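Local coordinates for protein aryl acylamidase (bacterium CSBL00001, PDB 4YJ6) that probably hydrolyses the amide bond of aryl acylamides, as a member of the amidase signature family of enzymes, at residues Asp320-Val331 / Trp359-Gln370. Sequence-based numbering, arbitrary orientation.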
ATOM      1  N   ASP A 320      18.220  -6.732  -6.501  1.00 13.70           N
ATOM      2  CA  ASP A 320      18.254  -7.843  -7.455  1.00 14.18           C
ATOM      3  C   ASP A 320      17.600  -9.108  -6.867  1.00 13.01           C
ATOM      4  O   ASP A 320      16.845  -9.802  -7.554  1.00 12.79           O
ATOM      5  CB  ASP A 320      19.694  -8.198  -7.855  1.00 13.96           C
ATOM      6  CG  ASP A 320      20.320  -7.215  -8.851  1.00 18.18           C
ATOM      7  OD1 ASP A 320      19.605  -6.381  -9.439  1.00 15.86           O
ATOM      8  OD2 ASP A 320      21.560  -7.303  -9.050  1.00 16.92           O
ATOM      9  N   ALA A 321      17.883  -9.403  -5.600  1.00 13.21           N
ATOM     10  CA  ALA A 321      17.282 -10.575  -4.940  1.00 13.80           C
ATOM     11  C   ALA A 321      15.778 -10.398  -4.843  1.00 12.73           C
ATOM     12  O   ALA A 321      15.010 -11.339  -5.096  1.00 11.51           O
ATOM     13  CB  ALA A 321      17.870 -10.776  -3.520  1.00 13.92           C
ATOM     14  N   TRP A 322      15.333  -9.206  -4.461  1.00 12.01           N
ATOM     15  CA  TRP A 322      13.867  -8.939  -4.442  1.00 12.15           C
ATOM     16  C   TRP A 322      13.220  -9.167  -5.795  1.00 11.39           C
ATOM     17  O   TRP A 322      12.186  -9.853  -5.905  1.00 11.03           O
ATOM     18  CB  TRP A 322      13.602  -7.494  -4.010  1.00 10.75           C
ATOM     19  CG  TRP A 322      12.093  -7.206  -3.853  1.00 11.36           C
ATOM     20  CD1 TRP A 322      11.329  -7.396  -2.718  1.00 12.60           C
ATOM     21  CD2 TRP A 322      11.210  -6.674  -4.840  1.00 12.11           C
ATOM     22  NE1 TRP A 322      10.036  -7.028  -2.962  1.00 10.75           N
ATOM     23  CE2 TRP A 322       9.933  -6.579  -4.254  1.00 11.18           C
ATOM     24  CE3 TRP A 322      11.368  -6.297  -6.186  1.00 11.99           C
ATOM     25  CZ2 TRP A 322       8.826  -6.108  -4.952  1.00 12.44           C
ATOM     26  CZ3 TRP A 322      10.285  -5.835  -6.884  1.00 14.90           C
ATOM     27  CH2 TRP A 322       9.007  -5.745  -6.271  1.00 13.37           C
ATOM     28  N   CYS A 323      13.843  -8.645  -6.852  1.00 11.53           N
ATOM     29  CA  CYS A 323      13.289  -8.825  -8.192  1.00 11.81           C
ATOM     30  C   CYS A 323      13.203 -10.282  -8.578  1.00 12.17           C
ATOM     31  O   CYS A 323      12.209 -10.710  -9.170  1.00 12.09           O
ATOM     32  CB  CYS A 323      14.129  -8.061  -9.236  1.00 12.63           C
ATOM     33  SG  CYS A 323      13.930  -6.254  -9.149  1.00 13.10           S
ATOM     34  N   ARG A 324      14.240 -11.065  -8.277  1.00 12.53           N
ATOM     35  CA  ARG A 324      14.160 -12.479  -8.592  1.00 12.93           C
ATOM     36  C   ARG A 324      13.065 -13.182  -7.778  1.00 13.44           C
ATOM     37  O   ARG A 324      12.345 -14.030  -8.304  1.00 13.89           O
ATOM     38  CB  ARG A 324      15.515 -13.163  -8.341  1.00 13.64           C
ATOM     39  CG  ARG A 324      16.565 -12.852  -9.436  1.00 14.42           C
ATOM     40  CD  ARG A 324      17.815 -13.714  -9.251  1.00 16.03           C
ATOM     41  NE  ARG A 324      18.513 -13.360  -8.010  1.00 14.74           N
ATOM     42  CZ  ARG A 324      19.484 -12.460  -7.895  1.00 16.32           C
ATOM     43  NH1 ARG A 324      19.950 -11.771  -8.965  1.00 15.80           N
ATOM     44  NH2 ARG A 324      19.998 -12.221  -6.695  1.00 13.02           N
HETATM   45  N   MSE A 325      12.956 -12.860  -6.484  1.00 13.29           N
HETATM   46  CA  MSE A 325      11.926 -13.497  -5.659  1.00 15.50           C
HETATM   47  C   MSE A 325      10.508 -13.202  -6.127  1.00 15.26           C
HETATM   48  O   MSE A 325       9.663 -14.096  -6.114  1.00 15.57           O
HETATM   49  CB  MSE A 325      12.106 -13.054  -4.201  1.00 14.76           C
HETATM   50  CG  MSE A 325      13.304 -13.692  -3.651  1.00 15.26           C
HETATM   51 SE   MSE A 325      13.666 -12.755  -1.983  1.00 44.71          SE
HETATM   52  CE  MSE A 325      12.122 -13.202  -0.983  1.00 21.03           C
ATOM     53  N   ILE A 326      10.237 -11.968  -6.542  1.00 12.92           N
ATOM     54  CA  ILE A 326       8.916 -11.607  -7.080  1.00 14.05           C
ATOM     55  C   ILE A 326       8.701 -12.229  -8.464  1.00 14.78           C
ATOM     56  O   ILE A 326       7.593 -12.630  -8.856  1.00 13.63           O
ATOM     57  CB  ILE A 326       8.805 -10.046  -7.215  1.00 16.12           C
ATOM     58  CG1 ILE A 326       8.758  -9.423  -5.821  1.00 17.22           C
ATOM     59  CG2 ILE A 326       7.554  -9.642  -8.072  1.00 18.97           C
ATOM     60  CD1 ILE A 326       7.336  -9.443  -5.192  1.00 17.61           C
ATOM     61  N   ALA A 327       9.781 -12.302  -9.225  1.00 12.83           N
ATOM     62  CA  ALA A 327       9.678 -12.784 -10.599  1.00 13.68           C
ATOM     63  C   ALA A 327       9.257 -14.262 -10.662  1.00 14.59           C
ATOM     64  O   ALA A 327       8.593 -14.643 -11.593  1.00 13.64           O
ATOM     65  CB  ALA A 327      11.040 -12.579 -11.337  1.00 13.77           C
ATOM     66  N   ILE A 328       9.662 -15.102  -9.703  1.00 14.88           N
ATOM     67  CA  ILE A 328       9.362 -16.527  -9.799  1.00 13.87           C
ATOM     68  C   ILE A 328       7.847 -16.778  -9.838  1.00 15.40           C
ATOM     69  O   ILE A 328       7.333 -17.417 -10.762  1.00 13.49           O
ATOM     70  CB  ILE A 328      10.086 -17.358  -8.693  1.00 12.96           C
ATOM     71  CG1 ILE A 328      11.603 -17.292  -8.932  1.00 16.68           C
ATOM     72  CG2 ILE A 328       9.612 -18.823  -8.723  1.00 17.30           C
ATOM     73  CD1 ILE A 328      12.467 -17.719  -7.721  1.00 19.53           C
ATOM     74  N   PRO A 329       7.100 -16.237  -8.867  1.00 14.65           N
ATOM     75  CA  PRO A 329       5.641 -16.422  -8.996  1.00 15.73           C
ATOM     76  C   PRO A 329       5.028 -15.639 -10.143  1.00 16.18           C
ATOM     77  O   PRO A 329       3.961 -16.005 -10.611  1.00 15.67           O
ATOM     78  CB  PRO A 329       5.074 -15.915  -7.656  1.00 18.64           C
ATOM     79  CG  PRO A 329       6.242 -15.395  -6.878  1.00 19.92           C
ATOM     80  CD  PRO A 329       7.518 -15.699  -7.564  1.00 15.44           C
ATOM     81  N   THR A 330       5.681 -14.573 -10.598  1.00 13.83           N
ATOM     82  CA  THR A 330       5.164 -13.845 -11.753  1.00 14.86           C
ATOM     83  C   THR A 330       5.262 -14.750 -12.987  1.00 13.92           C
ATOM     84  O   THR A 330       4.347 -14.823 -13.798  1.00 15.62           O
ATOM     85  CB  THR A 330       5.962 -12.549 -11.958  1.00 14.33           C
ATOM     86  OG1 THR A 330       5.801 -11.729 -10.793  1.00 14.06           O
ATOM     87  CG2 THR A 330       5.413 -11.792 -13.154  1.00 15.27           C
ATOM     88  N   VAL A 331       6.380 -15.465 -13.116  1.00 12.77           N
ATOM     89  CA  VAL A 331       6.542 -16.378 -14.242  1.00 17.47           C
ATOM     90  C   VAL A 331       5.481 -17.464 -14.154  1.00 17.69           C
ATOM     91  O   VAL A 331       4.903 -17.837 -15.167  1.00 16.13           O
ATOM     92  CB  VAL A 331       7.932 -17.015 -14.259  1.00 15.79           C
ATOM     93  CG1 VAL A 331       7.997 -18.227 -15.245  1.00 17.62           C
ATOM     94  CG2 VAL A 331       8.980 -15.964 -14.641  1.00 14.97           C
ATOM     95  N   TRP A 359      13.438  -9.697 -16.044  1.00 15.33           N
ATOM     96  CA  TRP A 359      13.453 -10.559 -14.845  1.00 14.50           C
ATOM     97  C   TRP A 359      12.722 -11.869 -15.114  1.00 14.86           C
ATOM     98  O   TRP A 359      13.117 -12.931 -14.600  1.00 15.41           O
ATOM     99  CB  TRP A 359      12.814  -9.814 -13.670  1.00 15.19           C
ATOM    100  CG  TRP A 359      13.668  -8.691 -13.212  1.00 15.39           C
ATOM    101  CD1 TRP A 359      13.425  -7.367 -13.344  1.00 15.27           C
ATOM    102  CD2 TRP A 359      14.939  -8.807 -12.555  1.00 16.00           C
ATOM    103  NE1 TRP A 359      14.461  -6.635 -12.784  1.00 15.12           N
ATOM    104  CE2 TRP A 359      15.407  -7.503 -12.313  1.00 16.98           C
ATOM    105  CE3 TRP A 359      15.717  -9.897 -12.158  1.00 17.79           C
ATOM    106  CZ2 TRP A 359      16.632  -7.249 -11.677  1.00 16.54           C
ATOM    107  CZ3 TRP A 359      16.919  -9.657 -11.526  1.00 17.41           C
ATOM    108  CH2 TRP A 359      17.365  -8.338 -11.289  1.00 17.04           C
ATOM    109  N   ILE A 360      11.646 -11.792 -15.894  1.00 14.28           N
ATOM    110  CA  ILE A 360      10.930 -12.987 -16.326  1.00 16.68           C
ATOM    111  C   ILE A 360      11.896 -13.975 -17.005  1.00 18.62           C
ATOM    112  O   ILE A 360      11.910 -15.162 -16.687  1.00 16.48           O
ATOM    113  CB  ILE A 360       9.768 -12.618 -17.283  1.00 16.99           C
ATOM    114  CG1 ILE A 360       8.696 -11.837 -16.532  1.00 19.72           C
ATOM    115  CG2 ILE A 360       9.174 -13.872 -17.922  1.00 17.16           C
ATOM    116  CD1 ILE A 360       8.287 -12.485 -15.234  1.00 20.36           C
ATOM    117  N   ASP A 361      12.737 -13.477 -17.906  1.00 18.58           N
ATOM    118  CA  ASP A 361      13.691 -14.351 -18.571  1.00 17.35           C
ATOM    119  C   ASP A 361      14.791 -14.782 -17.603  1.00 16.42           C
ATOM    120  O   ASP A 361      15.270 -15.909 -17.662  1.00 20.65           O
ATOM    121  CB  ASP A 361      14.315 -13.640 -19.778  1.00 21.23           C
ATOM    122  CG  ASP A 361      13.337 -13.441 -20.924  1.00 25.36           C
ATOM    123  OD1 ASP A 361      12.313 -14.160 -21.020  1.00 25.81           O
ATOM    124  OD2 ASP A 361      13.614 -12.555 -21.756  1.00 23.96           O
ATOM    125  N   ALA A 362      15.186 -13.886 -16.709  1.00 16.32           N
ATOM    126  CA  ALA A 362      16.301 -14.170 -15.822  1.00 19.20           C
ATOM    127  C   ALA A 362      15.978 -15.359 -14.904  1.00 19.28           C
ATOM    128  O   ALA A 362      16.885 -16.126 -14.522  1.00 19.36           O
ATOM    129  CB  ALA A 362      16.626 -12.933 -15.006  1.00 17.37           C
ATOM    130  N   VAL A 363      14.716 -15.513 -14.505  1.00 16.83           N
ATOM    131  CA  VAL A 363      14.417 -16.574 -13.546  1.00 18.26           C
ATOM    132  C   VAL A 363      13.795 -17.804 -14.190  1.00 19.52           C
ATOM    133  O   VAL A 363      13.467 -18.768 -13.496  1.00 18.18           O
ATOM    134  CB  VAL A 363      13.534 -16.077 -12.338  1.00 16.46           C
ATOM    135  CG1 VAL A 363      14.192 -14.861 -11.671  1.00 15.66           C
ATOM    136  CG2 VAL A 363      12.086 -15.757 -12.787  1.00 16.12           C
ATOM    137  N   ALA A 364      13.625 -17.789 -15.506  1.00 19.89           N
ATOM    138  CA  ALA A 364      12.920 -18.897 -16.170  1.00 21.21           C
ATOM    139  C   ALA A 364      13.509 -20.276 -15.810  1.00 23.70           C
ATOM    140  O   ALA A 364      12.775 -21.281 -15.658  1.00 23.06           O
ATOM    141  CB  ALA A 364      12.936 -18.689 -17.697  1.00 22.60           C
ATOM    142  N   ASP A 365      14.830 -20.309 -15.687  1.00 22.53           N
ATOM    143  CA  ASP A 365      15.555 -21.510 -15.251  1.00 23.88           C
ATOM    144  C   ASP A 365      16.511 -21.194 -14.094  1.00 19.88           C
ATOM    145  O   ASP A 365      17.668 -21.618 -14.072  1.00 18.76           O
ATOM    146  CB  ASP A 365      16.312 -22.126 -16.427  1.00 25.24           C
ATOM    147  CG  ASP A 365      15.368 -22.567 -17.536  1.00 30.48           C
ATOM    148  OD1 ASP A 365      14.672 -23.599 -17.349  1.00 31.74           O
ATOM    149  OD2 ASP A 365      15.287 -21.869 -18.583  1.00 34.95           O
ATOM    150  N   ILE A 366      16.020 -20.425 -13.124  1.00 18.77           N
ATOM    151  CA  ILE A 366      16.854 -20.018 -12.002  1.00 18.38           C
ATOM    152  C   ILE A 366      17.369 -21.256 -11.281  1.00 18.02           C
ATOM    153  O   ILE A 366      16.632 -22.231 -11.117  1.00 18.54           O
ATOM    154  CB  ILE A 366      16.064 -19.123 -11.032  1.00 16.20           C
ATOM    155  CG1 ILE A 366      16.991 -18.573  -9.938  1.00 15.66           C
ATOM    156  CG2 ILE A 366      14.824 -19.864 -10.443  1.00 16.02           C
ATOM    157  CD1 ILE A 366      16.304 -17.558  -9.078  1.00 16.86           C
ATOM    158  N   SER A 367      18.621 -21.230 -10.851  1.00 16.23           N
ATOM    159  CA  SER A 367      19.207 -22.408 -10.218  1.00 19.67           C
ATOM    160  C   SER A 367      18.846 -22.441  -8.752  1.00 19.25           C
ATOM    161  O   SER A 367      18.563 -21.407  -8.153  1.00 17.69           O
ATOM    162  CB  SER A 367      20.718 -22.386 -10.332  1.00 18.95           C
ATOM    163  OG  SER A 367      21.263 -21.314  -9.585  1.00 19.43           O
ATOM    164  N   VAL A 368      18.880 -23.635  -8.172  1.00 17.70           N
ATOM    165  CA  VAL A 368      18.620 -23.800  -6.757  1.00 17.62           C
ATOM    166  C   VAL A 368      19.710 -23.044  -5.970  1.00 16.71           C
ATOM    167  O   VAL A 368      19.425 -22.516  -4.912  1.00 18.22           O
ATOM    168  CB  VAL A 368      18.509 -25.307  -6.358  1.00 19.63           C
ATOM    169  CG1 VAL A 368      19.818 -26.041  -6.597  1.00 20.90           C
ATOM    170  CG2 VAL A 368      18.064 -25.471  -4.906  1.00 20.31           C
ATOM    171  N   GLN A 369      20.926 -22.970  -6.504  1.00 17.07           N
ATOM    172  CA  GLN A 369      21.994 -22.203  -5.843  1.00 18.86           C
ATOM    173  C   GLN A 369      21.601 -20.729  -5.743  1.00 18.40           C
ATOM    174  O   GLN A 369      21.807 -20.107  -4.712  1.00 16.65           O
ATOM    175  CB  GLN A 369      23.318 -22.355  -6.588  1.00 22.79           C
ATOM    176  CG  GLN A 369      23.920 -23.770  -6.469  1.00 27.09           C
ATOM    177  CD  GLN A 369      23.266 -24.802  -7.398  1.00 26.85           C
ATOM    178  OE1 GLN A 369      22.623 -24.458  -8.397  1.00 21.73           O
ATOM    179  NE2 GLN A 369      23.427 -26.079  -7.059  1.00 30.59           N
ATOM    180  N   GLN A 370      21.023 -20.177  -6.812  1.00 16.41           N
ATOM    181  CA  GLN A 370      20.634 -18.774  -6.806  1.00 15.17           C
ATOM    182  C   GLN A 370      19.473 -18.529  -5.849  1.00 14.53           C
ATOM    183  O   GLN A 370      19.445 -17.518  -5.131  1.00 15.08           O
ATOM    184  CB  GLN A 370      20.225 -18.300  -8.209  1.00 18.24           C
ATOM    185  CG  GLN A 370      19.825 -16.827  -8.247  1.00 17.07           C
ATOM    186  CD  GLN A 370      21.008 -15.917  -7.985  1.00 22.12           C
ATOM    187  OE1 GLN A 370      21.833 -15.696  -8.876  1.00 25.80           O
ATOM    188  NE2 GLN A 370      21.113 -15.403  -6.760  1.00 17.09           N
TER
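Trp-359 lays its indole across Cys-323, whose CB stands over the ring face, 3.4 Å from the centroid of the six-membered ring, in a CH-pi contact. Cys-323 SG lies obliquely 4.0 Å from the centroid of the five-membered ring of Trp-359, a sulfur-aromatic contact, and Asp-320 OD1 meets the ring edge in plane, where the C-H groups carry slight positive charge. Trp-359 is thus a knob among Asp-320, Cys-323, Arg-324 and Ala-327. The next turn repeats the pattern with Val-363, whose CG2 reaches Ala-327 CB and Val-331 CG2, each at 3.6 Å. Here helix 315-339 packs against the end of helix 354-363; the axes of 320-331 and 359-363 cross at -85° and come within 8.8 Å, consistent with the small Ala-327 at the crossing.

Toward the more open side, where the chain turns through Ile-366 into helix 368-389, the packing slackens: Ile-328 CD1 and Ile-366 CD1 lie 4.1 Å apart. Arg-324 bends at chi3 (-66°), presenting one guanidinium face to the stacked Gln-370 amide, with planes 28° apart. Arg-324 NH2 and Gln-370 NE2, both donors, form no bond with each other. Cohesion therefore rests on apolar, aromatic and stacking contacts, while Asp-320 pairs with Lys-316 and Arg-324 with Asp-374 of helix 368-389.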